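Local structure of hydroalkoxylation enzyme phnH (Penicillium herquei, 6JJT) at residues D[33-38]-D[54-59]; D[68-73]-D[89-94]; D[96-101]-D[117-122]. The protein catalyses the enantioselective hydroalkoxylation that converts a prenylated phenalenone into (2'R)-atrovenetin during herqueinone biosynthesis, acting as a homotetramer. All coordinates share one frame; numbering follows the deposited sequence.

In the fold
All three contacts belong to one antiparallel barrel with strands in chain order. Contact 1 joins strands 26-44 and 48-61 near the surface, and contact 2 joins 67-79 and 84-94 in a buried place. They adjoin through backbone bonds between 48-61 and 67-79 and L55 packing on Y90. Contact 3 lies farther from the chain's centre, where the start of strand 99-107 meets the loop after 110-116. The I92-I100 backbone pair ties it to contact 2. Backbone bonds dominate the first two contacts, with a threonine pair on the exposed face of contact 1 and more buried apolar packing in contact 2; contact 3 relies on charged and hydroxyl side chains. Contacts 2 and 3 touch a second subunit.

Contact 1 (D[33-38]-D[54-59]); sequences NLTKGP and TLTGGI
A classic beta bulge interrupts the hairpin of strands 26-44 and 48-61, where T56 and G57 both face T35. The backbone N and O of T35 both turn to strand 54-59: the N donates to G57 O at 2.9 Å, almost straight (177°) although it reaches that oxygen from above the carbonyl plane, and the O accepts from T56 N at 2.8 Å. The extra residue slips the register by one, so that N33 pairs with I59 on one side of the bulge and K36 with L55 on the other.

On the exposed face the two threonine side chains cross at about a right angle, and T35 OG1 and T56 OG1 share a hydrogen bond of 2.9 Å. In both residues OG1 sits between the backbone N and the carbonyl carbon (chi1 62° in T35, 58° in T56), which turns the hydroxyls to each other. A water also bonds T56 OG1, so the pair suits a place that solvent can reach.

L34, K36 and L55 occupy the other face. K36 runs alongside L55, and its extended aliphatic chain brings CE to 3.5 Å from L55 CD2; the lysine thus lends its methylenes to the apolar surface. L34 and L55 are buried, and L34 packs further on V69 and L143. Beyond the bulge G37 N donates to T54 O at 2.9 Å, while K36 CA lies 3.3 Å from the same oxygen. Glycine suits position 58 because its backbone angles are ones that residues with a side chain scarcely reach, and G58 CA approaches N33 O to 3.0 Å. The paired strands, strongly twisted and bulged, are typical of a hairpin in an up-and-down antiparallel beta-barrel.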
loop_
_atom_site.group_PDB
_atom_site.type_symbol
_atom_site.label_atom_id
_atom_site.label_comp_id
_atom_site.label_asym_id
_atom_site.label_seq_id
_atom_site.Cartn_x
_atom_site.Cartn_y
_atom_site.Cartn_z
ATOM N N ASN D 33 -21.871 -11.075 4.337
ATOM C CA ASN D 33 -22.954 -10.190 4.702
ATOM C C ASN D 33 -22.417 -9.307 5.829
ATOM O O ASN D 33 -22.279 -9.784 6.965
ATOM C CB ASN D 33 -24.161 -10.998 5.171
ATOM C CG ASN D 33 -25.442 -10.199 5.241
ATOM O OD1 ASN D 33 -25.495 -9.037 4.836
ATOM N ND2 ASN D 33 -26.505 -10.849 5.698
ATOM N N LEU D 34 -22.031 -8.075 5.468
ATOM C CA LEU D 34 -21.125 -7.307 6.297
ATOM C C LEU D 34 -21.908 -6.255 7.072
ATOM O O LEU D 34 -22.962 -5.791 6.642
ATOM C CB LEU D 34 -20.108 -6.644 5.359
ATOM C CG LEU D 34 -19.135 -7.571 4.619
ATOM C CD1 LEU D 34 -18.357 -6.790 3.571
ATOM C CD2 LEU D 34 -18.203 -8.290 5.580
ATOM N N THR D 35 -21.363 -5.891 8.237
ATOM C CA THR D 35 -21.858 -4.737 8.986
ATOM C C THR D 35 -20.731 -3.705 9.037
ATOM O O THR D 35 -19.547 -4.069 9.159
ATOM C CB THR D 35 -22.422 -5.094 10.373
ATOM O OG1 THR D 35 -21.416 -5.667 11.193
ATOM C CG2 THR D 35 -23.595 -6.065 10.303
ATOM N N LYS D 36 -21.101 -2.430 8.948
ATOM C CA LYS D 36 -20.105 -1.373 8.883
ATOM C C LYS D 36 -20.466 -0.269 9.848
ATOM O O LYS D 36 -21.652 -0.051 10.120
ATOM C CB LYS D 36 -20.052 -0.844 7.450
ATOM C CG LYS D 36 -19.655 -1.890 6.428
ATOM C CD LYS D 36 -19.345 -1.354 5.057
ATOM C CE LYS D 36 -18.694 -2.420 4.194
ATOM N NZ LYS D 36 -18.207 -1.866 2.900
ATOM N N GLY D 37 -19.446 0.421 10.346
ATOM C CA GLY D 37 -19.609 1.664 11.083
ATOM C C GLY D 37 -20.019 2.815 10.175
ATOM O O GLY D 37 -20.177 2.656 8.962
ATOM N N PRO D 38 -20.121 4.052 10.745
ATOM C CA PRO D 38 -20.345 5.272 9.961
ATOM C C PRO D 38 -19.200 5.500 8.953
ATOM O O PRO D 38 -18.049 5.142 9.227
ATOM C CB PRO D 38 -20.307 6.383 11.052
ATOM C CG PRO D 38 -20.537 5.652 12.354
ATOM C CD PRO D 38 -19.899 4.302 12.177
ATOM N N THR D 54 -15.193 1.628 9.274
ATOM C CA THR D 54 -14.894 0.393 9.981
ATOM C C THR D 54 -15.777 -0.746 9.459
ATOM O O THR D 54 -16.979 -0.513 9.194
ATOM C CB THR D 54 -15.056 0.651 11.494
ATOM O OG1 THR D 54 -14.064 1.622 11.839
ATOM C CG2 THR D 54 -14.893 -0.577 12.350
ATOM N N LEU D 55 -15.261 -1.976 9.423
ATOM C CA LEU D 55 -16.056 -3.175 9.240
ATOM C C LEU D 55 -16.252 -3.738 10.647
ATOM O O LEU D 55 -15.288 -4.050 11.316
ATOM C CB LEU D 55 -15.335 -4.215 8.369
ATOM C CG LEU D 55 -14.999 -3.851 6.922
ATOM C CD1 LEU D 55 -15.040 -5.138 6.109
ATOM C CD2 LEU D 55 -15.926 -2.811 6.316
ATOM N N THR D 56 -17.502 -3.753 11.115
ATOM C CA THR D 56 -17.799 -4.089 12.505
ATOM C C THR D 56 -18.091 -5.574 12.713
ATOM O O THR D 56 -18.050 -6.054 13.842
ATOM C CB THR D 56 -18.895 -3.183 13.078
ATOM O OG1 THR D 56 -20.008 -3.389 12.216
ATOM C CG2 THR D 56 -18.494 -1.720 13.146
ATOM N N GLY D 57 -18.331 -6.306 11.628
ATOM C CA GLY D 57 -18.681 -7.706 11.753
ATOM C C GLY D 57 -19.224 -8.198 10.425
ATOM O O GLY D 57 -19.173 -7.489 9.399
ATOM N N GLY D 58 -19.729 -9.427 10.469
ATOM C CA GLY D 58 -20.289 -9.962 9.247
ATOM C C GLY D 58 -20.256 -11.472 9.246
ATOM O O GLY D 58 -19.531 -12.061 10.029
ATOM N N ILE D 59 -21.101 -12.053 8.377
ATOM C CA ILE D 59 -21.279 -13.494 8.228
ATOM C C ILE D 59 -20.674 -13.931 6.902
ATOM O O ILE D 59 -20.978 -13.357 5.861
ATOM C CB ILE D 59 -22.777 -13.873 8.328
ATOM C CG1 ILE D 59 -23.401 -13.408 9.658
ATOM C CG2 ILE D 59 -22.968 -15.367 8.071
ATOM C CD1 ILE D 59 -22.667 -13.877 10.902
HETATM O O HOH W 1 -22.227 -1.835 12.776
HETATM O O HOH W 2 -16.669 3.600 10.734
#

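Contact 2 (D[68-73]-D[89-94])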
loop_
_atom_site.group_PDB
_atom_site.type_symbol
_atom_site.label_atom_id
_atom_site.label_comp_id
_atom_site.label_asym_id
_atom_site.label_seq_id
_atom_site.Cartn_x
_atom_site.Cartn_y
_atom_site.Cartn_z
ATOM N N THR D 68 -17.065 -15.630 10.643
ATOM C CA THR D 68 -17.486 -14.261 10.860
ATOM C C THR D 68 -16.306 -13.328 10.591
ATOM O O THR D 68 -15.152 -13.740 10.629
ATOM C CB THR D 68 -18.025 -14.065 12.291
ATOM O OG1 THR D 68 -16.927 -14.304 13.161
ATOM C CG2 THR D 68 -19.134 -15.052 12.642
ATOM N N VAL D 69 -16.644 -12.067 10.399
ATOM C CA VAL D 69 -15.625 -11.044 10.243
ATOM C C VAL D 69 -15.410 -10.451 11.633
ATOM O O VAL D 69 -16.349 -9.951 12.267
ATOM C CB VAL D 69 -16.125 -9.965 9.253
ATOM C CG1 VAL D 69 -15.212 -8.746 9.254
ATOM C CG2 VAL D 69 -16.303 -10.504 7.840
ATOM N N ILE D 70 -14.163 -10.485 12.091
ATOM C CA ILE D 70 -13.726 -9.959 13.374
ATOM C C ILE D 70 -13.648 -8.437 13.373
ATOM O O ILE D 70 -13.923 -7.767 14.373
ATOM C CB ILE D 70 -12.357 -10.574 13.744
ATOM C CG1 ILE D 70 -12.467 -12.088 13.956
ATOM C CG2 ILE D 70 -11.689 -9.876 14.917
ATOM C CD1 ILE D 70 -13.441 -12.509 15.038
ATOM N N GLY D 71 -13.194 -7.887 12.240
ATOM C CA GLY D 71 -12.994 -6.452 12.182
ATOM C C GLY D 71 -12.165 -6.119 10.956
ATOM O O GLY D 71 -11.600 -7.005 10.332
ATOM N N GLY D 72 -12.158 -4.855 10.594
ATOM C CA GLY D 72 -11.254 -4.354 9.559
ATOM C C GLY D 72 -11.628 -2.927 9.226
ATOM O O GLY D 72 -12.450 -2.329 9.927
ATOM N N THR D 73 -10.974 -2.350 8.242
ATOM C CA THR D 73 -11.181 -0.967 7.843
ATOM C C THR D 73 -11.151 -0.871 6.326
ATOM O O THR D 73 -10.328 -1.518 5.666
ATOM C CB THR D 73 -10.070 -0.070 8.416
ATOM O OG1 THR D 73 -10.140 -0.123 9.845
ATOM C CG2 THR D 73 -10.103 1.372 7.938
ATOM N N HIS D 89 -8.962 -4.043 4.416
ATOM C CA HIS D 89 -8.442 -5.242 5.017
ATOM C C HIS D 89 -9.415 -5.648 6.099
ATOM O O HIS D 89 -9.891 -4.779 6.860
ATOM C CB HIS D 89 -7.086 -5.031 5.718
ATOM C CG HIS D 89 -5.993 -4.640 4.812
ATOM N ND1 HIS D 89 -5.604 -3.337 4.741
ATOM C CD2 HIS D 89 -5.181 -5.353 3.997
ATOM C CE1 HIS D 89 -4.559 -3.261 3.906
ATOM N NE2 HIS D 89 -4.331 -4.472 3.422
ATOM N N TYR D 90 -9.683 -6.948 6.170
ATOM C CA TYR D 90 -10.484 -7.415 7.291
ATOM C C TYR D 90 -10.094 -8.840 7.593
ATOM O O TYR D 90 -9.438 -9.508 6.777
ATOM C CB TYR D 90 -11.998 -7.266 7.056
ATOM C CG TYR D 90 -12.581 -7.962 5.850
ATOM C CD1 TYR D 90 -13.062 -9.258 5.913
ATOM C CD2 TYR D 90 -12.678 -7.282 4.634
ATOM C CE1 TYR D 90 -13.645 -9.862 4.811
ATOM C CE2 TYR D 90 -13.273 -7.869 3.515
ATOM C CZ TYR D 90 -13.774 -9.157 3.632
ATOM O OH TYR D 90 -14.387 -9.802 2.586
ATOM N N LEU D 91 -10.456 -9.295 8.787
ATOM C CA LEU D 91 -10.025 -10.620 9.226
ATOM C C LEU D 91 -11.269 -11.500 9.390
ATOM O O LEU D 91 -12.220 -11.129 10.091
ATOM C CB LEU D 91 -9.274 -10.379 10.546
ATOM C CG LEU D 91 -8.539 -11.492 11.284
ATOM C CD1 LEU D 91 -9.371 -12.638 11.808
ATOM C CD2 LEU D 91 -7.144 -11.801 10.773
ATOM N N ILE D 92 -11.234 -12.665 8.744
ATOM C CA ILE D 92 -12.260 -13.700 8.913
ATOM C C ILE D 92 -11.748 -14.685 9.939
ATOM O O ILE D 92 -10.607 -15.146 9.840
ATOM C CB ILE D 92 -12.531 -14.427 7.572
ATOM C CG1 ILE D 92 -13.188 -13.469 6.586
ATOM C CG2 ILE D 92 -13.412 -15.667 7.808
ATOM C CD1 ILE D 92 -13.393 -14.066 5.199
ATOM N N GLN D 93 -12.560 -14.953 10.953
ATOM C CA GLN D 93 -12.301 -16.142 11.760
ATOM C C GLN D 93 -13.341 -17.211 11.385
ATOM O O GLN D 93 -14.554 -16.971 11.467
ATOM C CB GLN D 93 -12.305 -15.772 13.247
ATOM C CG GLN D 93 -11.869 -16.933 14.135
ATOM C CD GLN D 93 -11.501 -16.464 15.525
ATOM O OE1 GLN D 93 -10.342 -16.219 15.884
ATOM N NE2 GLN D 93 -12.515 -16.286 16.361
ATOM N N THR D 94 -12.865 -18.382 10.941
ATOM C CA THR D 94 -13.784 -19.412 10.497
ATOM C C THR D 94 -14.454 -20.059 11.706
ATOM O O THR D 94 -13.981 -19.936 12.822
ATOM C CB THR D 94 -13.037 -20.468 9.665
ATOM O OG1 THR D 94 -12.105 -21.077 10.543
ATOM C CG2 THR D 94 -12.293 -19.903 8.468
HETATM O O HOH W 3 -16.248 -17.017 13.547
#
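The backbone O of Q93 is held twice: T68 N donates to Q93 O at 3.0 Å, and a water that also bonds the T68 hydroxyl donates to Q93 O, with 2.7 Å between the water O and Q93 O. Further along, L91 takes two neighbours of the facing strand. Its O accepts from I70 N, and its N donates to G71 O at 3.0 Å, nearly along the C=O axis. This pattern, with I70 and G71 both serving L91, is consistent with a bulge.

I70 lies alongside L91, with I70 CG1 3.8 Å from L91 CD1, and crosses the base of Q93 at an angle; I70 also packs on Y40 of the second subunit. On the opposite face V69 CG2 meets Y90 CD1 obliquely at 4.0 Å. Y90 OH is hydrogen-bonded to E104 OE2, which satisfies the polar end of this buried side chain. Glycine suits position 72: G72 CA lies 3.1 Å from H89 O, with the CB of Y90 where a side chain would have to go. T73 OG1 is bonded to T73 of the second subunit. The whole is a bulged antiparallel hairpin in the wall of an up-and-down beta-barrel.

Contact 3 (D[96-101]-D[117-122]); sequences DGANIL and TSSEKY
D96 and Y122 reach toward each other from opposite directions, the carboxylate plane turned 80° from the ring. Y122 OH donates to D96 OD1 at 2.7 Å on the syn side, and that oxygen lies at the ring's edge, near its plane. The other carboxylate oxygen, OD2, is met on its own syn side by K121 NZ in a salt bridge of 2.6 Å, the ammonium standing 29° out of the carboxylate plane. K121 is fully extended, and its CG sits 3.8 Å above the centre of the Y122 ring, so lysine and tyrosine run together to the same aspartate. T94 OG1 adds a further bond to D96 OD1, and with its two oxygens engaged the carboxylate is fixed in rotation. A98, small enough to fit close, sets its CB obliquely against the ring, 3.6 Å from Y122 CD2.

These residues bind the turn before strand 99-107 to the loop that follows strand 110-116, at the margin of the barrel. There T117 begins an ST turn: OG1 is anti to the backbone N (chi1 -176°) and accepts from S119 N at 3.1 Å. The same hydroxyl gives its proton across the contact to N99 O at 2.9 Å, and a water donates to that carbonyl as well. S119 OG in turn accepts from Y122 N at 3.2 Å, an ST motif that helps shape the backbone leading to the tyrosine. I100 crosses T117 at a slant, its CG1 3.8 Å from T117 CB, and also packs on L125. The amide end of N99 leads away from the loop, and its ND2 bonds I41 O of the second subunit.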
loop_
_atom_site.group_PDB
_atom_site.type_symbol
_atom_site.label_atom_id
_atom_site.label_comp_id
_atom_site.label_asym_id
_atom_site.label_seq_id
_atom_site.Cartn_x
_atom_site.Cartn_y
_atom_site.Cartn_z
ATOM N N ASP D 96 -14.277 -23.015 12.641
ATOM C CA ASP D 96 -13.348 -23.883 13.357
ATOM C C ASP D 96 -12.098 -23.146 13.850
ATOM O O ASP D 96 -11.124 -23.767 14.268
ATOM C CB ASP D 96 -13.078 -25.173 12.567
ATOM C CG ASP D 96 -12.646 -24.992 11.113
ATOM O OD1 ASP D 96 -12.617 -23.838 10.604
ATOM O OD2 ASP D 96 -12.346 -26.019 10.478
ATOM N N GLY D 97 -12.088 -21.809 13.816
ATOM C CA GLY D 97 -11.091 -21.088 14.590
ATOM C C GLY D 97 -9.896 -20.530 13.801
ATOM O O GLY D 97 -8.983 -19.958 14.419
ATOM N N ALA D 98 -9.881 -20.702 12.468
ATOM C CA ALA D 98 -8.735 -20.229 11.687
ATOM C C ALA D 98 -8.902 -18.742 11.346
ATOM O O ALA D 98 -10.012 -18.310 11.037
ATOM C CB ALA D 98 -8.633 -21.020 10.422
ATOM N N ASN D 99 -7.790 -18.002 11.397
ATOM C CA ASN D 99 -7.796 -16.586 11.057
ATOM C C ASN D 99 -7.283 -16.427 9.628
ATOM O O ASN D 99 -6.242 -16.979 9.288
ATOM C CB ASN D 99 -6.904 -15.838 12.021
ATOM C CG ASN D 99 -7.437 -15.775 13.432
ATOM O OD1 ASN D 99 -8.653 -15.881 13.602
ATOM N ND2 ASN D 99 -6.544 -15.596 14.377
ATOM N N ILE D 100 -7.990 -15.613 8.842
ATOM C CA ILE D 100 -7.653 -15.374 7.444
ATOM C C ILE D 100 -7.708 -13.867 7.202
ATOM O O ILE D 100 -8.754 -13.266 7.425
ATOM C CB ILE D 100 -8.634 -16.083 6.485
ATOM C CG1 ILE D 100 -8.738 -17.586 6.777
ATOM C CG2 ILE D 100 -8.314 -15.753 5.031
ATOM C CD1 ILE D 100 -9.964 -18.261 6.192
ATOM N N LEU D 101 -6.596 -13.287 6.718
ATOM C CA LEU D 101 -6.672 -11.881 6.283
ATOM C C LEU D 101 -7.236 -11.788 4.869
ATOM O O LEU D 101 -6.767 -12.493 3.955
ATOM C CB LEU D 101 -5.267 -11.264 6.281
ATOM C CG LEU D 101 -5.238 -9.790 5.866
ATOM C CD1 LEU D 101 -5.898 -8.942 6.929
ATOM C CD2 LEU D 101 -3.815 -9.316 5.592
ATOM N N THR D 117 -3.430 -16.774 4.972
ATOM C CA THR D 117 -3.592 -17.587 6.178
ATOM C C THR D 117 -2.474 -18.617 6.233
ATOM O O THR D 117 -2.129 -19.189 5.189
ATOM C CB THR D 117 -4.985 -18.225 6.235
ATOM O OG1 THR D 117 -5.036 -18.906 7.490
ATOM C CG2 THR D 117 -5.268 -19.238 5.150
ATOM N N SER D 118 -1.994 -18.945 7.424
ATOM C CA SER D 118 -1.096 -20.095 7.581
ATOM C C SER D 118 -1.843 -21.355 8.021
ATOM O O SER D 118 -1.190 -22.391 8.220
ATOM C CB SER D 118 0.057 -19.808 8.507
ATOM O OG SER D 118 -0.414 -19.297 9.741
ATOM N N SER D 119 -3.157 -21.264 8.215
ATOM C CA SER D 119 -3.978 -22.423 8.546
ATOM C C SER D 119 -3.771 -23.544 7.528
ATOM O O SER D 119 -3.931 -23.339 6.339
ATOM C CB SER D 119 -5.432 -22.046 8.614
ATOM O OG SER D 119 -6.215 -23.243 8.399
ATOM N N GLU D 120 -3.530 -24.773 8.010
ATOM C CA GLU D 120 -3.305 -25.874 7.074
ATOM C C GLU D 120 -4.555 -26.186 6.255
ATOM O O GLU D 120 -4.465 -26.509 5.071
ATOM C CB GLU D 120 -2.856 -27.128 7.829
ATOM C CG GLU D 120 -1.350 -27.220 7.967
ATOM C CD GLU D 120 -0.827 -28.648 8.080
ATOM O OE1 GLU D 120 -1.578 -29.599 7.706
ATOM O OE2 GLU D 120 0.330 -28.812 8.545
ATOM N N LYS D 121 -5.717 -26.080 6.883
ATOM C CA LYS D 121 -6.969 -26.398 6.233
ATOM C C LYS D 121 -7.314 -25.376 5.156
ATOM O O LYS D 121 -7.911 -25.708 4.137
ATOM C CB LYS D 121 -8.102 -26.529 7.254
ATOM C CG LYS D 121 -9.469 -26.807 6.658
ATOM C CD LYS D 121 -10.513 -27.048 7.728
ATOM C CE LYS D 121 -11.918 -27.110 7.172
ATOM N NZ LYS D 121 -12.884 -27.354 8.267
ATOM N N TYR D 122 -6.918 -24.100 5.357
ATOM C CA TYR D 122 -7.381 -23.033 4.480
ATOM C C TYR D 122 -6.264 -22.395 3.660
ATOM O O TYR D 122 -6.544 -21.461 2.925
ATOM C CB TYR D 122 -8.118 -21.977 5.312
ATOM C CG TYR D 122 -9.331 -22.532 6.015
ATOM C CD1 TYR D 122 -10.497 -22.807 5.309
ATOM C CD2 TYR D 122 -9.311 -22.761 7.384
ATOM C CE1 TYR D 122 -11.619 -23.322 5.946
ATOM C CE2 TYR D 122 -10.422 -23.294 8.031
ATOM C CZ TYR D 122 -11.575 -23.563 7.311
ATOM O OH TYR D 122 -12.685 -24.050 7.963
HETATM O O HOH W 4 -3.989 -18.796 10.230
#